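Local coordinates for NLP/P60 family protein (Bacillus cereus ATCC 10987, PDB 3H41), which probably cleaves the gamma-D-glutamyl-L-lysine bond of bacterial cell-wall murein peptides as an NlpC/P60 cysteine peptidase, releasing L-Ala-gamma-D-Glu, at residues W19-P22 with D23-R26; W40-T43 with K44-L48; N108-F111 with A112-N116; T222-S226 with H227-I231; L294-P297 with G298-E301. All coordinates share one frame; numbering follows the deposited sequence. Where two conformers were deposited one is given.

Contact 1: W19-P22 with D23-R26; sequences WTAP and DSLR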
loop_
_atom_site.group_PDB
_atom_site.type_symbol
_atom_site.label_atom_id
_atom_site.label_comp_id
_atom_site.label_asym_id
_atom_site.label_seq_id
_atom_site.Cartn_x
_atom_site.Cartn_y
_atom_site.Cartn_z
ATOM N N TRP A 19 4.501 11.853 -6.066
ATOM C CA TRP A 19 4.281 12.372 -7.441
ATOM C C TRP A 19 5.557 12.198 -8.267
ATOM O O TRP A 19 6.647 12.191 -7.703
ATOM C CB TRP A 19 3.850 13.857 -7.394
ATOM C CG TRP A 19 2.496 13.996 -6.762
ATOM C CD1 TRP A 19 2.218 13.828 -5.443
ATOM C CD2 TRP A 19 1.221 14.216 -7.408
ATOM N NE1 TRP A 19 0.885 13.949 -5.212
ATOM C CE2 TRP A 19 0.238 14.199 -6.394
ATOM C CE3 TRP A 19 0.821 14.479 -8.727
ATOM C CZ2 TRP A 19 -1.136 14.398 -6.658
ATOM C CZ3 TRP A 19 -0.524 14.656 -8.991
ATOM C CH2 TRP A 19 -1.492 14.638 -7.958
ATOM N N THR A 20 5.416 12.077 -9.589
ATOM C CA THR A 20 6.555 11.956 -10.471
ATOM C C THR A 20 7.275 13.292 -10.609
ATOM O O THR A 20 8.392 13.325 -11.048
ATOM C CB THR A 20 6.131 11.497 -11.878
ATOM O OG1 THR A 20 5.143 12.411 -12.391
ATOM C CG2 THR A 20 5.572 10.070 -11.810
ATOM N N ALA A 21 6.644 14.398 -10.240
ATOM C CA ALA A 21 7.301 15.701 -10.254
ATOM C C ALA A 21 6.681 16.486 -9.146
ATOM O O ALA A 21 5.535 16.222 -8.805
ATOM C CB ALA A 21 7.081 16.428 -11.609
ATOM N N PRO A 22 7.411 17.451 -8.578
ATOM C CA PRO A 22 6.782 18.285 -7.558
ATOM C C PRO A 22 5.825 19.320 -8.193
ATOM O O PRO A 22 5.808 19.455 -9.427
ATOM C CB PRO A 22 7.987 18.972 -6.901
ATOM C CG PRO A 22 8.989 19.070 -8.028
ATOM C CD PRO A 22 8.797 17.882 -8.885
ATOM N N ASP A 23 4.990 19.940 -7.361
ATOM C CA ASP A 23 4.110 21.036 -7.811
ATOM C C ASP A 23 3.175 20.668 -8.940
ATOM O O ASP A 23 2.893 21.511 -9.813
ATOM C CB ASP A 23 4.939 22.210 -8.347
ATOM C CG ASP A 23 5.902 22.728 -7.354
ATOM O OD1 ASP A 23 5.426 23.218 -6.317
ATOM O OD2 ASP A 23 7.122 22.653 -7.636
ATOM N N SER A 24 2.699 19.425 -8.968
ATOM C CA SER A 24 1.859 18.962 -10.083
ATOM C C SER A 24 0.413 18.756 -9.670
ATOM O O SER A 24 -0.344 18.115 -10.389
ATOM C CB SER A 24 2.413 17.645 -10.631
ATOM O OG SER A 24 3.662 17.915 -11.239
ATOM N N LEU A 25 0.018 19.301 -8.531
ATOM C CA LEU A 25 -1.342 19.045 -8.020
ATOM C C LEU A 25 -2.366 19.820 -8.840
ATOM O O LEU A 25 -2.119 20.955 -9.206
ATOM C CB LEU A 25 -1.489 19.547 -6.585
ATOM C CG LEU A 25 -0.732 18.916 -5.424
ATOM C CD1 LEU A 25 -0.958 19.730 -4.158
ATOM C CD2 LEU A 25 -1.203 17.522 -5.197
ATOM N N ARG A 26 -3.526 19.236 -9.098
ATOM C CA ARG A 26 -4.712 20.013 -9.442
ATOM C C ARG A 26 -5.421 20.447 -8.173
ATOM O O ARG A 26 -5.205 19.866 -7.101
ATOM C CB ARG A 26 -5.677 19.144 -10.239
ATOM C CG ARG A 26 -5.117 18.546 -11.490
ATOM C CD ARG A 26 -6.059 17.429 -11.963
ATOM N NE ARG A 26 -6.091 16.329 -11.014
ATOM C CZ ARG A 26 -6.694 15.169 -11.226
ATOM N NH1 ARG A 26 -7.381 14.951 -12.351
ATOM N NH2 ARG A 26 -6.594 14.215 -10.305
HETATM O O HOH W 1 3.333 17.156 -7.454
#
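W19 and L25 meet across a tight bend in the loop from strand 15-19 to helix 30-33, with W19 backbone-bonded to W99. One branch of the leucine does the touching: L25 CD2 lies 3.4 Å from W19 CZ2, approaching obliquely above the rim of the indole, and the two side chains cross at about a right angle. The tryptophan CG stands beside its own backbone N (chi1 -67°), which swings the ring back under the bend. On the same side of the indole plane S24 adds a second approach, with its CB 4.0 Å from W19 CE3 and its carbonyl O 3.7 Å from W19 CZ3.

The bend itself is shaped at P22 and D23, where D23 takes a left-handed backbone conformation (phi 58°) that returns the chain toward the indole. The serine hydroxyl closes it: S24 OG donates to P22 O at 3.2 Å, from well above the plane of that carbonyl. A water over the same face of the indole as L25 CD2 bridges the two limbs, donating to A21 O at 2.7 Å and accepting from S24 N at 2.8 Å, so two backbone groups too far apart to bond directly are joined.

Further out, W53 and L54 of helix 48-56 pack on W19, the W79 ring meets it edge-to-face, and its side chain is about 6 Å from that of the substrate-binding residue E61. Next to the tryptophan, the hydroxyl T20 OG1 is hydrogen-bonded to the backbone carbonyl N58 O.

Contact 2: W40-T43 with K44-L48; sequences WKWT and KSMTL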
loop_
_atom_site.group_PDB
_atom_site.type_symbol
_atom_site.label_atom_id
_atom_site.label_comp_id
_atom_site.label_asym_id
_atom_site.label_seq_id
_atom_site.Cartn_x
_atom_site.Cartn_y
_atom_site.Cartn_z
ATOM N N TRP A 40 -10.672 9.856 1.375
ATOM C CA TRP A 40 -12.029 9.579 0.893
ATOM C C TRP A 40 -12.582 10.788 0.126
ATOM O O TRP A 40 -13.160 10.637 -0.952
ATOM C CB TRP A 40 -12.994 9.151 2.006
ATOM C CG TRP A 40 -12.671 7.850 2.671
ATOM C CD1 TRP A 40 -12.508 7.662 3.993
ATOM C CD2 TRP A 40 -12.442 6.552 2.051
ATOM N NE1 TRP A 40 -12.236 6.356 4.261
ATOM C CE2 TRP A 40 -12.171 5.654 3.085
ATOM C CE3 TRP A 40 -12.455 6.078 0.738
ATOM C CZ2 TRP A 40 -11.900 4.320 2.860
ATOM C CZ3 TRP A 40 -12.212 4.726 0.505
ATOM C CH2 TRP A 40 -11.918 3.867 1.565
ATOM N N LYS A 41 -12.419 11.991 0.661
ATOM C CA LYS A 41 -12.745 13.179 -0.112
ATOM C C LYS A 41 -12.009 13.227 -1.443
ATOM O O LYS A 41 -12.616 13.532 -2.469
ATOM C CB LYS A 41 -12.431 14.457 0.640
ATOM C CG LYS A 41 -12.855 15.701 -0.122
ATOM C CD LYS A 41 -12.336 16.999 0.522
ATOM C CE LYS A 41 -13.383 17.745 1.293
ATOM N NZ LYS A 41 -13.022 19.200 1.331
ATOM N N TRP A 42 -10.712 12.926 -1.445
ATOM C CA TRP A 42 -9.944 12.959 -2.688
ATOM C C TRP A 42 -10.516 12.018 -3.755
ATOM O O TRP A 42 -10.879 12.453 -4.858
ATOM C CB TRP A 42 -8.509 12.580 -2.424
ATOM C CG TRP A 42 -7.628 12.635 -3.619
ATOM C CD1 TRP A 42 -7.535 13.660 -4.524
ATOM C CD2 TRP A 42 -6.648 11.681 -3.992
ATOM N NE1 TRP A 42 -6.583 13.369 -5.464
ATOM C CE2 TRP A 42 -6.008 12.172 -5.158
ATOM C CE3 TRP A 42 -6.268 10.417 -3.490
ATOM C CZ2 TRP A 42 -5.012 11.456 -5.816
ATOM C CZ3 TRP A 42 -5.278 9.724 -4.125
ATOM C CH2 TRP A 42 -4.640 10.235 -5.273
ATOM N N THR A 43 -10.629 10.742 -3.421
ATOM C CA THR A 43 -11.046 9.743 -4.409
ATOM C C THR A 43 -12.519 9.843 -4.767
ATOM O O THR A 43 -12.909 9.668 -5.939
ATOM C CB THR A 43 -10.739 8.300 -3.937
ATOM O OG1 THR A 43 -11.313 8.077 -2.652
ATOM C CG2 THR A 43 -9.250 8.066 -3.900
ATOM N N LYS A 44 -13.360 10.128 -3.783
ATOM C CA LYS A 44 -14.791 10.120 -4.039
ATOM C C LYS A 44 -15.246 11.381 -4.803
ATOM O O LYS A 44 -16.278 11.361 -5.427
ATOM C CB LYS A 44 -15.587 9.906 -2.736
ATOM C CG LYS A 44 -15.355 8.494 -2.204
ATOM C CD LYS A 44 -16.271 8.056 -1.065
ATOM C CE LYS A 44 -15.935 6.594 -0.602
ATOM N NZ LYS A 44 -15.618 5.544 -1.684
ATOM N N SER A 45 -14.452 12.447 -4.769
ATOM C CA SER A 45 -14.753 13.693 -5.470
ATOM C C SER A 45 -14.439 13.622 -6.972
ATOM O O SER A 45 -14.945 14.430 -7.746
ATOM C CB SER A 45 -13.967 14.855 -4.861
ATOM O OG SER A 45 -12.574 14.778 -5.127
HETATM N N MSE A 46 -13.580 12.678 -7.362
HETATM C CA MSE A 46 -13.088 12.609 -8.735
HETATM C C MSE A 46 -14.007 11.852 -9.693
HETATM O O MSE A 46 -14.525 10.756 -9.398
HETATM C CB MSE A 46 -11.693 11.974 -8.769
HETATM C CG MSE A 46 -10.582 12.942 -8.375
HETATM SE SE MSE A 46 -8.884 12.064 -8.579
HETATM C CE MSE A 46 -8.781 10.988 -6.917
ATOM N N THR A 47 -14.208 12.451 -10.853
ATOM C CA THR A 47 -14.796 11.751 -11.969
ATOM C C THR A 47 -13.837 10.668 -12.472
ATOM O O THR A 47 -12.625 10.666 -12.157
ATOM C CB THR A 47 -15.055 12.669 -13.132
ATOM O OG1 THR A 47 -13.797 13.233 -13.570
ATOM C CG2 THR A 47 -16.104 13.782 -12.808
ATOM N N LEU A 48 -14.355 9.771 -13.297
ATOM C CA LEU A 48 -13.498 8.803 -13.992
ATOM C C LEU A 48 -12.349 9.464 -14.754
ATOM O O LEU A 48 -11.186 9.030 -14.632
ATOM C CB LEU A 48 -14.300 7.855 -14.896
ATOM C CG LEU A 48 -13.506 6.839 -15.693
ATOM C CD1 LEU A 48 -12.709 5.885 -14.738
ATOM C CD2 LEU A 48 -14.390 6.062 -16.689
HETATM O O HOH W 2 -12.945 5.844 -3.128
HETATM O O HOH W 3 -15.065 8.783 -7.523
#
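At the end of helix 39-45, M46, a selenomethionine here, makes a Met-aromatic contact with W42, reaching back over the indole. Its methyl does the touching: M46 CE stands 3.5 Å from the centroid of the five-membered ring and only 10° off the ring normal, a CH-pi contact over one face, whereas SE is oblique to the ring. The bend at the end of the M46 chain (chi3 -80°) turns the methyl inward. The same methyl also lies 3.3 Å from W42 O. On the same five-membered ring, W42 NE1 donates to D29 OD1.

One turn round, the K44 chain runs alongside W40 in the same direction, bringing K44 CE within 3.8 Å of W40 CE3. At the edge of the W40 ring a water donates to T43 OG1 at 2.8 Å and accepts from K44 NZ; the threonine hydroxyl is bonded to L39 O as well. The backbone bond from K44 N to W40 O (2.9 Å) is regular, but that from M46 N to T43 O is weak, and a second water links T43 O with M46 O. The weakly bonded T43 O is thus supplemented by water, while the methyl packs on the indole without a polar bond.

Contact 3: N108-F111 with A112-N116; sequences NQEF and ADKTN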
loop_
_atom_site.group_PDB
_atom_site.type_symbol
_atom_site.label_atom_id
_atom_site.label_comp_id
_atom_site.label_asym_id
_atom_site.label_seq_id
_atom_site.Cartn_x
_atom_site.Cartn_y
_atom_site.Cartn_z
ATOM N N ASN A 108 10.725 12.124 14.937
ATOM C CA ASN A 108 10.722 12.126 16.394
ATOM C C ASN A 108 11.720 11.065 16.852
ATOM O O ASN A 108 11.665 9.914 16.408
ATOM C CB ASN A 108 9.313 11.842 16.903
ATOM C CG ASN A 108 9.233 11.782 18.405
ATOM O OD1 ASN A 108 9.341 10.704 18.969
ATOM N ND2 ASN A 108 8.967 12.906 19.049
ATOM N N GLN A 109 12.688 11.466 17.683
ATOM C CA GLN A 109 13.753 10.544 18.084
ATOM C C GLN A 109 13.228 9.297 18.797
ATOM O O GLN A 109 13.723 8.180 18.564
ATOM C CB GLN A 109 14.773 11.242 18.993
ATOM C CG GLN A 109 16.035 10.395 19.217
ATOM C CD GLN A 109 16.745 10.058 17.913
ATOM O OE1 GLN A 109 16.982 10.941 17.096
ATOM N NE2 GLN A 109 17.046 8.771 17.692
ATOM N N GLU A 110 12.263 9.490 19.692
ATOM C CA GLU A 110 11.632 8.362 20.388
ATOM C C GLU A 110 11.012 7.371 19.405
ATOM O O GLU A 110 11.238 6.162 19.526
ATOM C CB GLU A 110 10.554 8.817 21.369
ATOM C CG GLU A 110 9.921 7.615 22.115
ATOM C CD GLU A 110 8.801 7.989 23.107
ATOM O OE1 GLU A 110 8.337 9.148 23.099
ATOM O OE2 GLU A 110 8.375 7.097 23.882
ATOM N N PHE A 111 10.225 7.872 18.441
ATOM C CA PHE A 111 9.693 6.996 17.382
ATOM C C PHE A 111 10.816 6.335 16.585
ATOM O O PHE A 111 10.803 5.128 16.343
ATOM C CB PHE A 111 8.771 7.761 16.426
ATOM C CG PHE A 111 8.051 6.878 15.439
ATOM C CD1 PHE A 111 6.806 6.311 15.757
ATOM C CD2 PHE A 111 8.609 6.594 14.201
ATOM C CE1 PHE A 111 6.127 5.493 14.855
ATOM C CE2 PHE A 111 7.943 5.763 13.300
ATOM C CZ PHE A 111 6.680 5.224 13.623
ATOM N N ALA A 112 11.774 7.135 16.132
ATOM C CA ALA A 112 12.934 6.591 15.407
ATOM C C ALA A 112 13.639 5.463 16.216
ATOM O O ALA A 112 13.988 4.419 15.667
ATOM C CB ALA A 112 13.916 7.711 15.078
ATOM N N ASP A 113 13.803 5.660 17.518
ATOM C CA ASP A 113 14.436 4.624 18.372
ATOM C C ASP A 113 13.581 3.362 18.540
ATOM O O ASP A 113 14.106 2.283 18.862
ATOM C CB ASP A 113 14.760 5.198 19.746
ATOM C CG ASP A 113 15.881 6.214 19.702
ATOM O OD1 ASP A 113 16.702 6.149 18.759
ATOM O OD2 ASP A 113 15.924 7.078 20.598
ATOM N N LYS A 114 12.265 3.493 18.366
ATOM C CA LYS A 114 11.362 2.377 18.612
ATOM C C LYS A 114 10.961 1.657 17.323
ATOM O O LYS A 114 10.135 0.771 17.355
ATOM C CB LYS A 114 10.130 2.873 19.365
ATOM C CG LYS A 114 10.397 3.232 20.848
ATOM C CD LYS A 114 9.120 3.802 21.504
ATOM C CE LYS A 114 9.136 3.681 23.026
ATOM N NZ LYS A 114 8.914 2.275 23.510
ATOM N N THR A 115 11.587 2.016 16.202
ATOM C CA THR A 115 11.243 1.454 14.892
ATOM C C THR A 115 11.491 -0.040 14.810
ATOM O O THR A 115 10.897 -0.730 13.989
ATOM C CB THR A 115 12.075 2.089 13.757
ATOM O OG1 THR A 115 13.463 1.785 13.954
ATOM C CG2 THR A 115 11.871 3.606 13.696
ATOM N N ASN A 116 12.415 -0.532 15.621
ATOM C CA ASN A 116 12.755 -1.956 15.614
ATOM C C ASN A 116 12.146 -2.735 16.786
ATOM O O ASN A 116 12.538 -3.887 17.021
ATOM C CB ASN A 116 14.280 -2.127 15.609
ATOM C CG ASN A 116 14.896 -1.761 14.269
ATOM O OD1 ASN A 116 15.678 -0.809 14.174
ATOM N ND2 ASN A 116 14.519 -2.497 13.218
#
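The Q109 amide and the D113 carboxylate meet one helical turn apart with their planes 49° to each other. Q109 NE2 donates to D113 OD1 at 2.9 Å; the acceptor lies nearly in the amide plane, yet the donor comes from above the carboxylate plane. A bend in the glutamine chain (chi2 59°) folds the amide back toward the aspartate, and the other end of the amide is held by Y107, whose OH is bonded to Q109 OE1. The F111 ring leaves the opposite flank of the helix, where F10 meets it edge-to-face and L148, P149 and L161 pack against it.

These side chains decorate the single short helix 109-113, which joins strand 105-106 of the first sheet to strand 119-122 of the second. Its start is capped by N108, whose OD1 accepts from F111 N at 3.0 Å in the carbonyl plane, on a lone pair. A112 N then bonds N108 O at 2.8 Å, and D113 N bonds Q109 O at 2.7 Å. At the other end K114 N turns to F111 O (3.0 Å), keeping just a weak link to E110 O.

E110 and K114 lie side by side, but their contact is between E110 OE2 and K114 CE at 3.6 Å, and the ammonium group is paired with E117 in a salt bridge. With E110 OE2 and K114 NZ 4.9 Å apart, any attraction between these two is probably a longer-range electrostatic one.

Contact 4: T222-S226 with H227-I231; sequences TIYKS and HGITI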
loop_
_atom_site.group_PDB
_atom_site.type_symbol
_atom_site.label_atom_id
_atom_site.label_comp_id
_atom_site.label_asym_id
_atom_site.label_seq_id
_atom_site.Cartn_x
_atom_site.Cartn_y
_atom_site.Cartn_z
ATOM N N THR A 222 0.738 -5.003 -1.030
ATOM C CA THR A 222 0.204 -4.798 0.344
ATOM C C THR A 222 -0.251 -6.084 1.023
ATOM O O THR A 222 0.031 -6.295 2.195
ATOM C CB THR A 222 -0.933 -3.746 0.347
ATOM O OG1 THR A 222 -0.396 -2.485 -0.090
ATOM C CG2 THR A 222 -1.576 -3.595 1.757
ATOM N N ILE A 223 -0.904 -6.965 0.278
ATOM C CA ILE A 223 -1.389 -8.245 0.802
ATOM C C ILE A 223 -0.195 -9.078 1.255
ATOM O O ILE A 223 -0.170 -9.585 2.391
ATOM C CB ILE A 223 -2.150 -9.038 -0.269
ATOM C CG1 ILE A 223 -3.543 -8.437 -0.483
ATOM C CG2 ILE A 223 -2.291 -10.508 0.132
ATOM C CD1 ILE A 223 -4.255 -9.026 -1.667
ATOM N N TYR A 224 0.819 -9.177 0.391
ATOM C CA TYR A 224 2.011 -9.961 0.768
ATOM C C TYR A 224 2.800 -9.327 1.901
ATOM O O TYR A 224 3.199 -10.035 2.818
ATOM C CB TYR A 224 2.887 -10.248 -0.451
ATOM C CG TYR A 224 2.453 -11.500 -1.165
ATOM C CD1 TYR A 224 2.991 -12.765 -0.789
ATOM C CD2 TYR A 224 1.516 -11.480 -2.184
ATOM C CE1 TYR A 224 2.612 -13.910 -1.408
ATOM C CE2 TYR A 224 1.125 -12.661 -2.809
ATOM C CZ TYR A 224 1.698 -13.870 -2.410
ATOM O OH TYR A 224 1.339 -15.057 -2.983
ATOM N N LYS A 225 2.979 -8.009 1.861
ATOM C CA LYS A 225 3.803 -7.314 2.833
ATOM C C LYS A 225 3.226 -7.426 4.240
ATOM O O LYS A 225 3.974 -7.630 5.221
ATOM C CB LYS A 225 3.955 -5.852 2.462
ATOM C CG LYS A 225 4.899 -5.140 3.422
ATOM C CD LYS A 225 5.822 -4.153 2.783
ATOM C CE LYS A 225 6.615 -3.377 3.841
ATOM N NZ LYS A 225 6.889 -1.947 3.449
ATOM N N SER A 226 1.900 -7.350 4.316
ATOM C CA SER A 226 1.172 -7.463 5.600
ATOM C C SER A 226 1.262 -8.842 6.227
ATOM O O SER A 226 0.940 -9.005 7.417
ATOM C CB SER A 226 -0.290 -7.061 5.414
ATOM O OG SER A 226 -1.057 -8.017 4.678
ATOM N N HIS A 227 1.661 -9.831 5.429
ATOM C CA HIS A 227 1.865 -11.204 5.871
ATOM C C HIS A 227 3.356 -11.579 5.882
ATOM O O HIS A 227 3.724 -12.783 5.843
ATOM C CB HIS A 227 1.063 -12.168 4.980
ATOM C CG HIS A 227 -0.410 -12.091 5.214
ATOM N ND1 HIS A 227 -1.015 -12.687 6.301
ATOM C CD2 HIS A 227 -1.395 -11.441 4.545
ATOM C CE1 HIS A 227 -2.315 -12.453 6.262
ATOM N NE2 HIS A 227 -2.574 -11.687 5.216
ATOM N N GLY A 228 4.202 -10.559 5.949
ATOM C CA GLY A 228 5.658 -10.736 6.169
ATOM C C GLY A 228 6.519 -10.994 4.935
ATOM O O GLY A 228 7.703 -11.293 5.051
ATOM N N ILE A 229 5.937 -10.878 3.753
ATOM C CA ILE A 229 6.677 -11.169 2.492
ATOM C C ILE A 229 6.735 -9.900 1.647
ATOM O O ILE A 229 5.718 -9.413 1.165
ATOM C CB ILE A 229 6.025 -12.324 1.718
ATOM C CG1 ILE A 229 5.968 -13.576 2.587
ATOM C CG2 ILE A 229 6.784 -12.565 0.394
ATOM C CD1 ILE A 229 5.328 -14.758 1.942
ATOM N N THR A 230 7.932 -9.341 1.499
ATOM C CA THR A 230 8.094 -8.093 0.775
ATOM C C THR A 230 8.387 -8.432 -0.681
ATOM O O THR A 230 9.386 -9.103 -0.970
ATOM C CB THR A 230 9.228 -7.274 1.374
ATOM O OG1 THR A 230 8.893 -6.981 2.736
ATOM C CG2 THR A 230 9.389 -5.971 0.596
ATOM N N ILE A 231 7.457 -8.050 -1.558
ATOM C CA ILE A 231 7.589 -8.241 -2.997
ATOM C C ILE A 231 7.743 -6.838 -3.596
ATOM O O ILE A 231 7.476 -5.879 -2.928
ATOM C CB ILE A 231 6.378 -9.035 -3.595
ATOM C CG1 ILE A 231 5.113 -8.167 -3.719
ATOM C CG2 ILE A 231 6.066 -10.252 -2.718
ATOM C CD1 ILE A 231 3.869 -8.914 -4.290
#
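Y224 packs closely against I229 and I231 on the buried side of this helix end, whereas K225 and T230 barely meet on the other. The edge of the Y224 ring faces I229, with CD1 4.0 Å from I229 CB near the ring plane, and I231 CG2 lies 3.9 Å from Y224 CB. Y224 OH is hydrogen-bonded to G253 O. On the looser flank K225 CD is 4.2 Å from T230 OG1, the two chains running alongside each other; the lysine amine goes on to G86 O.

Between these sides the chain ends helix 218-225, which begins just after the inferred nucleophile C216, with a Schellman motif. G228, at positive phi (86°), is its C-prime residue: I229 N bonds Y224 O at 3.0 Å and G228 N bonds K225 O at 3.0 Å. H227 N also reaches Y224 O, from the opposite face of that carbonyl to I229 N.

The imidazole edge of H227 turns to the helix as well, CD2 standing 3.1 Å from I223 O in the ring plane, while NE2 is bonded to T195 OG1. Y224 O takes two backbone donors and K225 O takes G228 N together with Q181 NE2, so these last carbonyls are well supplied.

Contact 5: L294-P297 with G298-E301; sequences LNTP and GYIE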
loop_
_atom_site.group_PDB
_atom_site.type_symbol
_atom_site.label_atom_id
_atom_site.label_comp_id
_atom_site.label_asym_id
_atom_site.label_seq_id
_atom_site.Cartn_x
_atom_site.Cartn_y
_atom_site.Cartn_z
ATOM N N LEU A 294 -10.172 -16.199 -14.535
ATOM C CA LEU A 294 -8.937 -16.018 -15.284
ATOM C C LEU A 294 -9.231 -16.000 -16.786
ATOM O O LEU A 294 -8.645 -15.228 -17.542
ATOM C CB LEU A 294 -7.937 -17.123 -14.935
ATOM C CG LEU A 294 -6.593 -17.147 -15.669
ATOM C CD1 LEU A 294 -5.821 -15.784 -15.635
ATOM C CD2 LEU A 294 -5.787 -18.258 -15.067
ATOM N N ASN A 295 -10.178 -16.827 -17.197
ATOM C CA ASN A 295 -10.653 -16.877 -18.552
ATOM C C ASN A 295 -11.633 -15.755 -18.852
ATOM O O ASN A 295 -12.777 -16.016 -19.177
ATOM C CB ASN A 295 -11.347 -18.215 -18.783
ATOM C CG ASN A 295 -11.581 -18.496 -20.248
ATOM O OD1 ASN A 295 -10.838 -18.012 -21.111
ATOM N ND2 ASN A 295 -12.635 -19.258 -20.546
ATOM N N THR A 296 -11.221 -14.511 -18.693
ATOM C CA THR A 296 -12.068 -13.376 -19.046
ATOM C C THR A 296 -11.447 -12.793 -20.317
ATOM O O THR A 296 -10.223 -12.677 -20.403
ATOM C CB THR A 296 -12.126 -12.353 -17.903
ATOM O OG1 THR A 296 -12.800 -12.956 -16.786
ATOM C CG2 THR A 296 -12.841 -11.036 -18.327
ATOM N N PRO A 297 -12.283 -12.491 -21.338
ATOM C CA PRO A 297 -11.831 -11.834 -22.582
ATOM C C PRO A 297 -10.968 -10.646 -22.285
ATOM O O PRO A 297 -11.348 -9.821 -21.446
ATOM C CB PRO A 297 -13.143 -11.354 -23.237
ATOM C CG PRO A 297 -14.138 -12.359 -22.804
ATOM C CD PRO A 297 -13.721 -12.823 -21.394
ATOM N N GLY A 298 -9.830 -10.559 -22.966
ATOM C CA GLY A 298 -8.868 -9.505 -22.750
ATOM C C GLY A 298 -7.751 -10.077 -21.909
ATOM O O GLY A 298 -6.569 -10.177 -22.346
ATOM N N TYR A 299 -8.119 -10.495 -20.703
ATOM C CA TYR A 299 -7.119 -11.001 -19.798
ATOM C C TYR A 299 -6.456 -12.247 -20.350
ATOM O O TYR A 299 -5.236 -12.374 -20.361
ATOM C CB TYR A 299 -7.746 -11.264 -18.431
ATOM C CG TYR A 299 -8.136 -9.991 -17.728
ATOM C CD1 TYR A 299 -7.237 -9.338 -16.908
ATOM C CD2 TYR A 299 -9.420 -9.455 -17.858
ATOM C CE1 TYR A 299 -7.585 -8.186 -16.247
ATOM C CE2 TYR A 299 -9.775 -8.284 -17.178
ATOM C CZ TYR A 299 -8.852 -7.686 -16.371
ATOM O OH TYR A 299 -9.136 -6.552 -15.691
ATOM N N ILE A 300 -7.254 -13.170 -20.824
ATOM C CA ILE A 300 -6.705 -14.451 -21.205
ATOM C C ILE A 300 -5.711 -14.351 -22.368
ATOM O O ILE A 300 -4.697 -15.051 -22.358
ATOM C CB ILE A 300 -7.831 -15.473 -21.380
ATOM C CG1 ILE A 300 -7.285 -16.909 -21.277
ATOM C CG2 ILE A 300 -8.642 -15.189 -22.651
ATOM C CD1 ILE A 300 -6.398 -17.174 -19.997
ATOM N N GLU A 301 -5.944 -13.433 -23.319
ATOM C CA GLU A 301 -5.055 -13.239 -24.456
ATOM C C GLU A 301 -3.735 -12.598 -24.070
ATOM O O GLU A 301 -2.731 -12.753 -24.789
ATOM C CB GLU A 301 -5.714 -12.371 -25.554
ATOM C CG GLU A 301 -6.873 -13.031 -26.291
ATOM C CD GLU A 301 -8.237 -12.908 -25.564
ATOM O OE1 GLU A 301 -8.282 -12.309 -24.456
ATOM O OE2 GLU A 301 -9.265 -13.393 -26.113
#
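Backbone bonding joins T296 to I300 most directly: I300 N donates to T296 O at 3.0 Å, and the donor lies nearly on the C=O axis. A weak bond also runs from Y299 N to P297 O (3.4 Å). Just upstream, N295 is the centre of an inverse gamma turn, closed weakly by T296 N on L294 O.

A charged side chain adds a further polar grip. E301 OE1 accepts from G298 N at 2.8 Å on the syn side of the carboxylate, a little out of its plane; the bend in the glutamate chain (chi2 84°) curls the carboxylate back to that amide, leaving OE1 3.8 Å from P297 C. G298 itself has phi 102° and psi -62°, a backbone conformation that residues with a side chain rarely reach. T296 OG1 is hydrogen-bonded to P293 O.

The G298, Y299 and I300 amides lie at the start of the short, weakly bonded helix 299-302, which connects edge strand 290-293 of the NlpC/P60 sheet to strand 303-308 inside it.

Van der Waals contacts fill in on two flanks. On one, T296 and Y299 lie alongside, pointing the same way, with the T296 CG2 methyl 3.8 Å from Y299 CD2 and oblique to the ring. On the other, I300 crosses N295, its CG1 3.7 Å from N295 OD1, while an apolar contact brings I300 CD1 to 4.3 Å from L294 CG. Aromatic contacts lie beyond: the Y299 ring meets those of H269 and H281, both inferred active-site residues, at steep angles, and F258 edge-to-face.

Contacts 1, 3 and 5 are surface contacts, whereas 2 and 4 are partly buried, and contact 4, its centre about 10 Å from that of the chain, is the innermost. Contacts 1 and 2 alone touch each other, R26 NH2 lying 3.6 Å from M46 SE. Contacts 4 and 5 both belong to the NlpC/P60 region, at a helix end and a helix start. Three helix ends are treated differently: methyl on indole with water in contact 2, an amide shared between F111 O and, weakly, E110 O in contact 3, a Schellman motif in contact 4. Contact 1 relies on a water-bridged loop, contact 5 on a backbone bond and a carboxylate. Contact 3 is remote from the annotated sites; contact 5 adjoins the inferred catalytic histidines.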